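PDB 5FYD: 7beta-hydroxysteroid dehydrogenase from Collinsella aerofaciens, which catalyses the NADPH-dependent reduction of the 7-oxo group of 7-oxolithocholate to give ursodeoxycholate, probably contributing to formation of this bile acid in the human colon. Local coordinates for residues M1-R4 with E5-E9; G39-E42 with E43-N46; G50-R53 with E54-V58; E216-D219 with E220-K224. One frame throughout, in Å; residues are numbered along the deposited sequence.

Contact 1. Residues M1-R4 with E5-E9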
loop_
_atom_site.group_PDB
_atom_site.type_symbol
_atom_site.label_atom_id
_atom_site.label_comp_id
_atom_site.label_asym_id
_atom_site.label_seq_id
_atom_site.Cartn_x
_atom_site.Cartn_y
_atom_site.Cartn_z
ATOM N N MET A 1 11.880 -3.376 37.420
ATOM C CA MET A 1 10.490 -3.938 37.338
ATOM C C MET A 1 10.062 -3.979 35.880
ATOM O O MET A 1 10.261 -2.992 35.155
ATOM C CB MET A 1 9.510 -3.071 38.137
ATOM C CG MET A 1 8.093 -3.630 38.232
ATOM S SD MET A 1 7.033 -2.726 39.385
ATOM C CE MET A 1 7.192 -1.058 38.739
ATOM N N ASN A 2 9.483 -5.106 35.451
ATOM C CA ASN A 2 9.035 -5.249 34.066
ATOM C C ASN A 2 7.522 -5.035 33.958
ATOM O O ASN A 2 6.871 -4.786 34.953
ATOM C CB ASN A 2 9.518 -6.568 33.437
ATOM C CG ASN A 2 8.842 -7.818 34.002
ATOM O OD1 ASN A 2 7.863 -7.768 34.753
ATOM N ND2 ASN A 2 9.379 -8.973 33.605
ATOM N N LEU A 3 6.997 -5.081 32.740
ATOM C CA LEU A 3 5.578 -4.761 32.500
ATOM C C LEU A 3 4.629 -5.722 33.181
ATOM O O LEU A 3 3.582 -5.309 33.686
ATOM C CB LEU A 3 5.275 -4.706 31.000
ATOM C CG LEU A 3 5.933 -3.564 30.223
ATOM C CD1 LEU A 3 5.698 -3.771 28.733
ATOM C CD2 LEU A 3 5.419 -2.197 30.648
ATOM N N ARG A 4 4.982 -7.010 33.201
ATOM C CA ARG A 4 4.138 -7.994 33.872
ATOM C C ARG A 4 3.990 -7.654 35.348
ATOM O O ARG A 4 2.884 -7.650 35.878
ATOM C CB ARG A 4 4.676 -9.413 33.700
ATOM C CG ARG A 4 3.733 -10.504 34.187
ATOM C CD ARG A 4 4.412 -11.868 34.278
ATOM N NE ARG A 4 5.360 -11.927 35.389
ATOM C CZ ARG A 4 6.696 -11.959 35.296
ATOM N NH1 ARG A 4 7.339 -11.951 34.122
ATOM N NH2 ARG A 4 7.419 -12.005 36.415
ATOM N N GLU A 5 5.112 -7.355 36.005
ATOM C CA GLU A 5 5.098 -7.042 37.434
ATOM C C GLU A 5 4.372 -5.728 37.712
ATOM O O GLU A 5 3.651 -5.604 38.702
ATOM C CB GLU A 5 6.539 -6.987 37.977
ATOM C CG GLU A 5 7.278 -8.320 37.908
ATOM C CD GLU A 5 8.801 -8.200 38.062
ATOM O OE1 GLU A 5 9.463 -7.427 37.328
ATOM O OE2 GLU A 5 9.359 -8.918 38.917
ATOM N N LYS A 6 4.552 -4.741 36.843
ATOM C CA LYS A 6 3.998 -3.407 37.075
ATOM C C LYS A 6 2.488 -3.352 36.798
ATOM O O LYS A 6 1.714 -2.751 37.555
ATOM C CB LYS A 6 4.738 -2.385 36.201
ATOM C CG LYS A 6 4.307 -0.945 36.417
ATOM C CD LYS A 6 5.160 0.026 35.618
ATOM C CE LYS A 6 4.894 1.453 36.082
ATOM N NZ LYS A 6 5.852 2.406 35.457
ATOM N N TYR A 7 2.076 -3.976 35.697
ATOM C CA TYR A 7 0.689 -3.817 35.211
ATOM C C TYR A 7 -0.225 -5.037 35.284
ATOM O O TYR A 7 -1.399 -4.912 35.652
ATOM C CB TYR A 7 0.724 -3.285 33.780
ATOM C CG TYR A 7 1.266 -1.887 33.660
ATOM C CD1 TYR A 7 0.639 -0.810 34.295
ATOM C CD2 TYR A 7 2.387 -1.627 32.885
ATOM C CE1 TYR A 7 1.138 0.479 34.180
ATOM C CE2 TYR A 7 2.878 -0.338 32.742
ATOM C CZ TYR A 7 2.243 0.711 33.381
ATOM O OH TYR A 7 2.760 1.979 33.227
ATOM N N GLY A 8 0.284 -6.211 34.939
ATOM C CA GLY A 8 -0.527 -7.442 35.047
ATOM C C GLY A 8 -0.078 -8.542 34.124
ATOM O O GLY A 8 0.836 -8.362 33.364
ATOM N N GLU A 9 -0.733 -9.692 34.194
ATOM C CA GLU A 9 -0.232 -10.896 33.510
ATOM C C GLU A 9 -0.337 -10.893 32.000
ATOM O O GLU A 9 0.556 -11.419 31.331
ATOM C CB GLU A 9 -0.939 -12.170 34.011
ATOM C CG GLU A 9 -0.482 -12.670 35.352
ATOM C CD GLU A 9 0.965 -13.109 35.327
ATOM O OE1 GLU A 9 1.357 -14.064 34.600
ATOM O OE2 GLU A 9 1.709 -12.450 36.031
HETATM O O HOH W 1 3.764 -11.962 37.348
#

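Contact 2. Residues G39-E42 with E43-N46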
loop_
_atom_site.group_PDB
_atom_site.type_symbol
_atom_site.label_atom_id
_atom_site.label_comp_id
_atom_site.label_asym_id
_atom_site.label_seq_id
_atom_site.Cartn_x
_atom_site.Cartn_y
_atom_site.Cartn_z
ATOM N N GLY A 39 -6.804 -10.166 15.494
ATOM C CA GLY A 39 -6.846 -9.653 14.136
ATOM C C GLY A 39 -7.622 -10.580 13.234
ATOM O O GLY A 39 -8.045 -11.639 13.659
ATOM N N ARG A 40 -7.813 -10.163 11.988
ATOM C CA ARG A 40 -8.627 -10.955 11.054
ATOM C C ARG A 40 -7.870 -12.109 10.377
ATOM O O ARG A 40 -8.489 -13.088 10.005
ATOM C CB ARG A 40 -9.360 -10.085 10.025
ATOM C CG ARG A 40 -8.558 -9.026 9.328
ATOM C CD ARG A 40 -9.347 -8.473 8.146
ATOM N NE ARG A 40 -9.222 -9.388 7.020
ATOM C CZ ARG A 40 -8.198 -9.414 6.158
ATOM N NH1 ARG A 40 -7.178 -8.556 6.255
ATOM N NH2 ARG A 40 -8.190 -10.317 5.181
ATOM N N ARG A 41 -6.546 -11.996 10.252
ATOM C CA ARG A 41 -5.727 -13.003 9.566
ATOM C C ARG A 41 -5.195 -14.057 10.541
ATOM O O ARG A 41 -4.076 -13.945 11.050
ATOM C CB ARG A 41 -4.596 -12.331 8.797
ATOM C CG ARG A 41 -5.077 -11.689 7.503
ATOM C CD ARG A 41 -3.921 -11.166 6.675
ATOM N NE ARG A 41 -3.247 -10.067 7.367
ATOM C CZ ARG A 41 -3.240 -8.783 6.999
ATOM N NH1 ARG A 41 -3.884 -8.349 5.911
ATOM N NH2 ARG A 41 -2.571 -7.904 7.744
ATOM N N GLU A 42 -6.016 -15.078 10.777
ATOM C CA GLU A 42 -5.753 -16.085 11.813
ATOM C C GLU A 42 -4.456 -16.866 11.602
ATOM O O GLU A 42 -3.713 -17.135 12.553
ATOM C CB GLU A 42 -6.926 -17.059 11.924
ATOM C CG GLU A 42 -6.706 -18.169 12.948
ATOM C CD GLU A 42 -7.989 -18.714 13.554
ATOM O OE1 GLU A 42 -9.045 -18.674 12.896
ATOM O OE2 GLU A 42 -7.931 -19.196 14.702
ATOM N N GLU A 43 -4.212 -17.263 10.361
ATOM C CA GLU A 43 -2.981 -17.969 10.015
ATOM C C GLU A 43 -1.731 -17.147 10.368
ATOM O O GLU A 43 -0.792 -17.655 10.975
ATOM C CB GLU A 43 -3.007 -18.405 8.534
ATOM C CG GLU A 43 -2.876 -17.297 7.482
ATOM C CD GLU A 43 -3.968 -16.213 7.503
ATOM O OE1 GLU A 43 -5.171 -16.511 7.767
ATOM O OE2 GLU A 43 -3.619 -15.047 7.231
ATOM N N LYS A 44 -1.759 -15.862 10.039
ATOM C CA LYS A 44 -0.637 -14.980 10.285
ATOM C C LYS A 44 -0.444 -14.790 11.792
ATOM O O LYS A 44 0.686 -14.837 12.293
ATOM C CB LYS A 44 -0.890 -13.662 9.583
ATOM C CG LYS A 44 0.322 -12.798 9.411
ATOM C CD LYS A 44 -0.027 -11.585 8.559
ATOM C CE LYS A 44 1.123 -10.591 8.510
ATOM N NZ LYS A 44 0.828 -9.424 7.626
ATOM N N LEU A 45 -1.559 -14.608 12.507
ATOM C CA LEU A 45 -1.541 -14.524 13.982
ATOM C C LEU A 45 -0.936 -15.789 14.608
ATOM O O LEU A 45 -0.157 -15.706 15.543
ATOM C CB LEU A 45 -2.952 -14.323 14.514
ATOM C CG LEU A 45 -3.666 -12.982 14.308
ATOM C CD1 LEU A 45 -5.154 -13.157 14.556
ATOM C CD2 LEU A 45 -3.103 -11.935 15.256
ATOM N N ASN A 46 -1.326 -16.955 14.100
ATOM C CA ASN A 46 -0.765 -18.216 14.596
ATOM C C ASN A 46 0.735 -18.311 14.379
ATOM O O ASN A 46 1.431 -18.794 15.253
ATOM C CB ASN A 46 -1.459 -19.428 13.958
ATOM C CG ASN A 46 -2.856 -19.649 14.493
ATOM O OD1 ASN A 46 -3.138 -19.367 15.655
ATOM N ND2 ASN A 46 -3.733 -20.190 13.654
#

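Contact 3. Residues G50-R53 with E54-V58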
loop_
_atom_site.group_PDB
_atom_site.type_symbol
_atom_site.label_atom_id
_atom_site.label_comp_id
_atom_site.label_asym_id
_atom_site.label_seq_id
_atom_site.Cartn_x
_atom_site.Cartn_y
_atom_site.Cartn_z
ATOM N N GLY A 50 3.498 -18.348 17.560
ATOM C CA GLY A 50 4.574 -19.340 17.706
ATOM C C GLY A 50 5.940 -18.682 17.821
ATOM O O GLY A 50 6.767 -19.081 18.643
ATOM N N GLU A 51 6.154 -17.633 17.037
ATOM C CA GLU A 51 7.407 -16.863 17.104
ATOM C C GLU A 51 7.588 -16.183 18.462
ATOM O O GLU A 51 8.691 -16.199 19.045
ATOM C CB GLU A 51 7.468 -15.838 15.966
ATOM C CG GLU A 51 7.582 -16.524 14.615
ATOM C CD GLU A 51 7.638 -15.574 13.431
ATOM O OE1 GLU A 51 7.129 -14.429 13.530
ATOM O OE2 GLU A 51 8.185 -16.008 12.388
ATOM N N ILE A 52 6.501 -15.627 18.983
ATOM C CA ILE A 52 6.519 -14.968 20.286
ATOM C C ILE A 52 6.831 -15.995 21.376
ATOM O O ILE A 52 7.655 -15.736 22.253
ATOM C CB ILE A 52 5.194 -14.219 20.566
ATOM C CG1 ILE A 52 5.055 -12.954 19.682
ATOM C CG2 ILE A 52 5.033 -13.870 22.048
ATOM C CD1 ILE A 52 5.865 -11.754 20.080
ATOM N N ARG A 53 6.140 -17.130 21.351
ATOM C CA ARG A 53 6.403 -18.175 22.340
ATOM C C ARG A 53 7.872 -18.616 22.300
ATOM O O ARG A 53 8.527 -18.710 23.347
ATOM C CB ARG A 53 5.489 -19.383 22.105
ATOM C CG ARG A 53 4.026 -19.137 22.462
ATOM C CD ARG A 53 3.260 -20.441 22.607
ATOM N NE ARG A 53 3.256 -21.228 21.381
ATOM C CZ ARG A 53 2.478 -21.015 20.311
ATOM N NH1 ARG A 53 1.624 -19.999 20.257
ATOM N NH2 ARG A 53 2.572 -21.831 19.262
ATOM N N GLU A 54 8.381 -18.866 21.103
ATOM C CA GLU A 54 9.744 -19.394 20.925
ATOM C C GLU A 54 10.835 -18.366 21.285
ATOM O O GLU A 54 11.859 -18.716 21.868
ATOM C CB GLU A 54 9.936 -19.904 19.488
ATOM C CG GLU A 54 10.935 -21.029 19.370
ATOM C CD GLU A 54 10.421 -22.308 20.031
ATOM O OE1 GLU A 54 9.361 -22.862 19.627
ATOM O OE2 GLU A 54 11.071 -22.740 20.994
ATOM N N THR A 55 10.578 -17.100 20.996
ATOM C CA THR A 55 11.530 -16.036 21.267
ATOM C C THR A 55 11.520 -15.560 22.720
ATOM O O THR A 55 12.593 -15.296 23.298
ATOM C CB THR A 55 11.247 -14.843 20.324
ATOM O OG1 THR A 55 11.293 -15.316 18.977
ATOM C CG2 THR A 55 12.272 -13.726 20.514
ATOM N N TYR A 56 10.326 -15.414 23.293
ATOM C CA TYR A 56 10.149 -14.747 24.597
ATOM C C TYR A 56 9.733 -15.635 25.755
ATOM O O TYR A 56 9.862 -15.229 26.902
ATOM C CB TYR A 56 9.185 -13.576 24.490
ATOM C CG TYR A 56 9.664 -12.528 23.505
ATOM C CD1 TYR A 56 10.689 -11.659 23.838
ATOM C CD2 TYR A 56 9.112 -12.434 22.236
ATOM C CE1 TYR A 56 11.140 -10.712 22.941
ATOM C CE2 TYR A 56 9.562 -11.485 21.343
ATOM C CZ TYR A 56 10.577 -10.630 21.709
ATOM O OH TYR A 56 11.026 -9.685 20.807
ATOM N N GLY A 57 9.247 -16.842 25.472
ATOM C CA GLY A 57 8.850 -17.757 26.537
ATOM C C GLY A 57 7.625 -17.290 27.303
ATOM O O GLY A 57 7.459 -17.612 28.480
ATOM N N VAL A 58 6.769 -16.525 26.638
ATOM C CA VAL A 58 5.497 -16.114 27.236
ATOM C C VAL A 58 4.382 -16.953 26.655
ATOM O O VAL A 58 4.544 -17.589 25.599
ATOM C CB VAL A 58 5.218 -14.598 27.066
ATOM C CG1 VAL A 58 6.351 -13.797 27.708
ATOM C CG2 VAL A 58 5.003 -14.199 25.622
#

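Contact 4. Residues E216-D219 with E220-K224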
loop_
_atom_site.group_PDB
_atom_site.type_symbol
_atom_site.label_atom_id
_atom_site.label_comp_id
_atom_site.label_asym_id
_atom_site.label_seq_id
_atom_site.Cartn_x
_atom_site.Cartn_y
_atom_site.Cartn_z
ATOM N N GLU A 216 10.586 1.786 16.852
ATOM C CA GLU A 216 10.940 3.073 17.452
ATOM C C GLU A 216 9.697 3.807 17.957
ATOM O O GLU A 216 9.745 4.478 18.995
ATOM C CB GLU A 216 11.765 3.918 16.473
ATOM C CG GLU A 216 13.221 3.468 16.460
ATOM C CD GLU A 216 13.785 3.326 15.070
ATOM O OE1 GLU A 216 13.356 4.092 14.180
ATOM O OE2 GLU A 216 14.639 2.428 14.878
ATOM N N CYS A 217 8.574 3.650 17.248
ATOM C CA CYS A 217 7.294 4.205 17.707
ATOM C C CYS A 217 6.860 3.582 19.032
ATOM O O CYS A 217 6.501 4.290 19.978
ATOM C CB CYS A 217 6.182 3.959 16.710
ATOM S SG CYS A 217 6.472 4.806 15.140
ATOM N N VAL A 218 6.886 2.251 19.081
ATOM C CA VAL A 218 6.538 1.541 20.312
ATOM C C VAL A 218 7.506 1.831 21.458
ATOM O O VAL A 218 7.086 2.002 22.603
ATOM C CB VAL A 218 6.382 0.036 20.040
ATOM C CG1 VAL A 218 6.211 -0.744 21.323
ATOM C CG2 VAL A 218 5.175 -0.187 19.132
ATOM N N ASP A 219 8.808 1.892 21.155
ATOM C CA ASP A 219 9.784 2.258 22.168
ATOM C C ASP A 219 9.494 3.641 22.770
ATOM O O ASP A 219 9.492 3.793 23.998
ATOM C CB ASP A 219 11.213 2.198 21.617
ATOM C CG ASP A 219 11.750 0.771 21.545
ATOM O OD1 ASP A 219 11.161 -0.139 22.174
ATOM O OD2 ASP A 219 12.777 0.568 20.862
ATOM N N GLU A 220 9.197 4.623 21.924
ATOM C CA GLU A 220 8.872 5.955 22.436
ATOM C C GLU A 220 7.590 5.945 23.284
ATOM O O GLU A 220 7.551 6.540 24.357
ATOM C CB GLU A 220 8.750 6.977 21.307
ATOM C CG GLU A 220 8.469 8.362 21.845
ATOM C CD GLU A 220 8.538 9.463 20.793
ATOM O OE1 GLU A 220 8.703 9.186 19.589
ATOM O OE2 GLU A 220 8.410 10.623 21.200
ATOM N N ALA A 221 6.554 5.244 22.818
ATOM C CA ALA A 221 5.316 5.140 23.602
ATOM C C ALA A 221 5.564 4.557 25.014
ATOM O O ALA A 221 5.033 5.060 26.009
ATOM C CB ALA A 221 4.288 4.293 22.861
ATOM N N PHE A 222 6.363 3.506 25.109
ATOM C CA PHE A 222 6.595 2.918 26.417
ATOM C C PHE A 222 7.514 3.786 27.291
ATOM O O PHE A 222 7.338 3.809 28.494
ATOM C CB PHE A 222 7.091 1.485 26.327
ATOM C CG PHE A 222 5.984 0.492 26.147
ATOM C CD1 PHE A 222 5.246 0.037 27.227
ATOM C CD2 PHE A 222 5.632 0.062 24.881
ATOM C CE1 PHE A 222 4.197 -0.867 27.048
ATOM C CE2 PHE A 222 4.584 -0.838 24.701
ATOM C CZ PHE A 222 3.878 -1.316 25.788
ATOM N N GLU A 223 8.456 4.501 26.683
ATOM C CA GLU A 223 9.307 5.445 27.429
ATOM C C GLU A 223 8.473 6.532 28.104
ATOM O O GLU A 223 8.768 6.918 29.221
ATOM C CB GLU A 223 10.389 6.044 26.524
ATOM C CG GLU A 223 11.545 5.060 26.331
ATOM C CD GLU A 223 12.637 5.532 25.374
ATOM O OE1 GLU A 223 12.672 6.747 25.039
ATOM O OE2 GLU A 223 13.457 4.671 24.954
ATOM N N LYS A 224 7.393 6.962 27.453
ATOM C CA LYS A 224 6.559 8.066 27.950
ATOM C C LYS A 224 5.284 7.645 28.697
ATOM O O LYS A 224 4.584 8.489 29.259
ATOM C CB LYS A 224 6.261 9.012 26.788
ATOM C CG LYS A 224 7.557 9.689 26.337
ATOM C CD LYS A 224 7.379 10.559 25.115
ATOM C CE LYS A 224 8.688 11.274 24.820
ATOM N NZ LYS A 224 8.661 11.920 23.497
HETATM O O HOH W 2 9.907 7.415 18.138
#

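Contact 1. Residues M1-R4 with E5-E9
Asn2 and Glu5 grip each other in a capping box at the start of helix 3-7. Asn2 OD1 accepts from Glu5 N at 3.1 Å, the donor lying almost on the extension of the side-chain carbonyl, while Glu5 OE1 turns its anti lone pair to Asn2 N at 3.0 Å. The two side chains cross at about a right angle, amide and carboxylate planes 62° apart. For this, Asn2 CG sits between the backbone N and the carbonyl carbon (chi1 70°), which swings OD1 back over the first turn. Met1 slides past Glu5 in the opposite sense, and its chain, bent at chi3, lays CE against Lys6 CG at 3.7 Å. Leu3 presents CD2 to the edge of the Tyr7 ring, 3.8 Å from CE2; the hydroxyl of that ring is hydrogen-bonded to Asp180. Arg4 and Glu9 run side by side, Glu9 OE2 at the guanidinium edge, the two planes 52° apart. Their salt bridge is long, 3.7 Å from Arg4 NE to Glu9 OE2, and a water bridges the same two atoms. The box satisfies two backbone N-H groups at the helix start, whereas the attraction between Arg4 and Glu9 is probably relayed in part through solvent.

Contact 2. Residues G39-E42 with E43-N46
Leu45 makes the close-packed side of this turn, its CD1 lying 3.4 Å from Gly39 O where strand 34-39 gives way to helix 42-56. Leu45 CB is directed toward the strand end, with CG anti to its own carbonyl carbon (chi1 -71°), and the side chain also packs on Ala16, Thr17 and Val62. Its backbone is held as well: Leu45 N donates to Arg41 O at 3.0 Å, nearly straight at 168°. Asn46 N binds Glu42 O in the next bond of the helix, at 2.9 Å.

Arg41 is the N-cap residue of that helix, and the turn follows the second strand of the Rossmann fold, where Arg40 and Arg41 both bind NADP(+). Their place is consistent with recognition of the phosphate that sets NADP(+) apart from NAD(+), as in other NADP-dependent short-chain dehydrogenases.

On the looser side, Arg41 and Lys44 extend alongside each other in the same direction, bringing Arg41 NH2 to 3.7 Å from Lys44 NZ, and both touch Thr17 of the cofactor site. Two positive ends held so near would probably favour an anion beside them. Glu43 folds back from the helix, bent at chi2, and lays OE2 against the aliphatic base of Arg41, 3.3 Å from CB; its carboxylate plane is turned 66° from the guanidinium. Farther round, Glu42 CG meets Asn46 ND2 at 3.7 Å, with Glu42 resting on Arg64 and Asn46 on Val62 of strand 60-64.

Contact 3. Residues G50-R53 with E54-V58
Gly50 O accepts from Glu54 N at 3.0 Å, the first of four successive backbone bonds that close the C-terminal turns of helix 42-56, the helix of a beta-alpha-beta unit between strands 34-39 and 60-64 of the Rossmann fold. Glu51 takes part through its carbonyl. Thr55 N and Thr55 OG1 both donate to Glu51 O, reaching it from opposite faces of the carbonyl plane, and the hydroxyl bond is short at 2.7 Å. Thr55 OG1 is placed for this by lying anti to its own carbonyl carbon (chi1 -56°), which turns it back along the helix.

Ile52 is the buried residue of the turn. Its CD1 meets Tyr56 CE2 at 3.9 Å and its CG2 meets Val58 CG2 at 3.6 Å, one branch for each partner. Tyr56 bears Thr55 CG2 over the centre of one ring face, and the ring packs on Glu26, Ala29 and Ala30 of helix 19-30. An alanine in place of Tyr56 is likely to leave Ile52 CD1 and Thr55 CG2 without their aromatic partner and to open a gap against helix 19-30.

Arg53 O then accepts from Gly57 N, a donor lying above the carbonyl plane, where the chain leaves the helix with the positive phi that favours glycine. The guanidinium of Arg53 doubles back, with Gly50 CA over the rim of one face, and NH1 is hydrogen-bonded to Thr60 OG1. Nearer the backbone, Arg53 CG comes to 3.5 Å from Val58 O.

Contact 4. Residues E216-D219 with E220-K224
Val218 and Phe222 stand one helical turn apart and point the same way, Val218 CG1 meeting the edge of the Phe222 ring 3.7 Å from CD2. The methyl reaches the ring because CG1 of the valine is anti to its backbone N (chi1 172°), which leans it along the helix toward the C-terminal end. Phe222 CD2 also lies 3.3 Å from Val218 O, a carbonyl that accepts from Phe222 N. With an alanine at Phe222, Val218 CG1 would probably lose its aromatic neighbour and a gap would open beside Phe87, whose ring meets this one with planes at about 30°.

Glu220 adopts an extended chain, CG anti to the backbone N (chi1 -178°), and its carboxylate divides its work between two oxygens. OE2 turns its anti lone pair to Lys224 NZ in a salt bridge of 2.6 Å, and a second one runs to Lys238. OE1 accepts from Gly234 N and from a water that bridges to Glu216 O. With this many donors around it, the carboxylate is probably kept ionised and hindered from turning. Glu223 keeps its CG 3.4 Å from Asp219 O.

Val218 lies beside Val20 of the NADP(+) site, which puts this helix next to the nucleotide-binding part of the Rossmann fold. Helix 214-224 is thus clasped on several sides: Val218 and Phe222 face helix 19-30 through Phe24, Lys27 and Ile28, Cys217 and Ala221 rest on strand 179-186, and Glu220 and Lys224 reach Val231 of strand 230-232.

All four contacts are local, within or at the ends of helices. Contacts 2 and 3 lie at opposite ends of helix 42-56: the first, beside the NADP(+) site, is rich in charge, whereas the second is a surface contact with an apolar seam facing helix 19-30. Contact 4 packs against that helix too and lies nearest the chain centre, with three buried residues. Contact 1, at the N-terminus, is partly buried; like contact 3 it leaves its helix at a glycine of positive phi, but it also holds the helix start, with a capping box. Contacts 1 and 4 touch directly, Leu3 CD1 lying 3.7 Å from Phe222 CE1; contacts 2 and 4 stay about 15 Å apart at their nearest atoms.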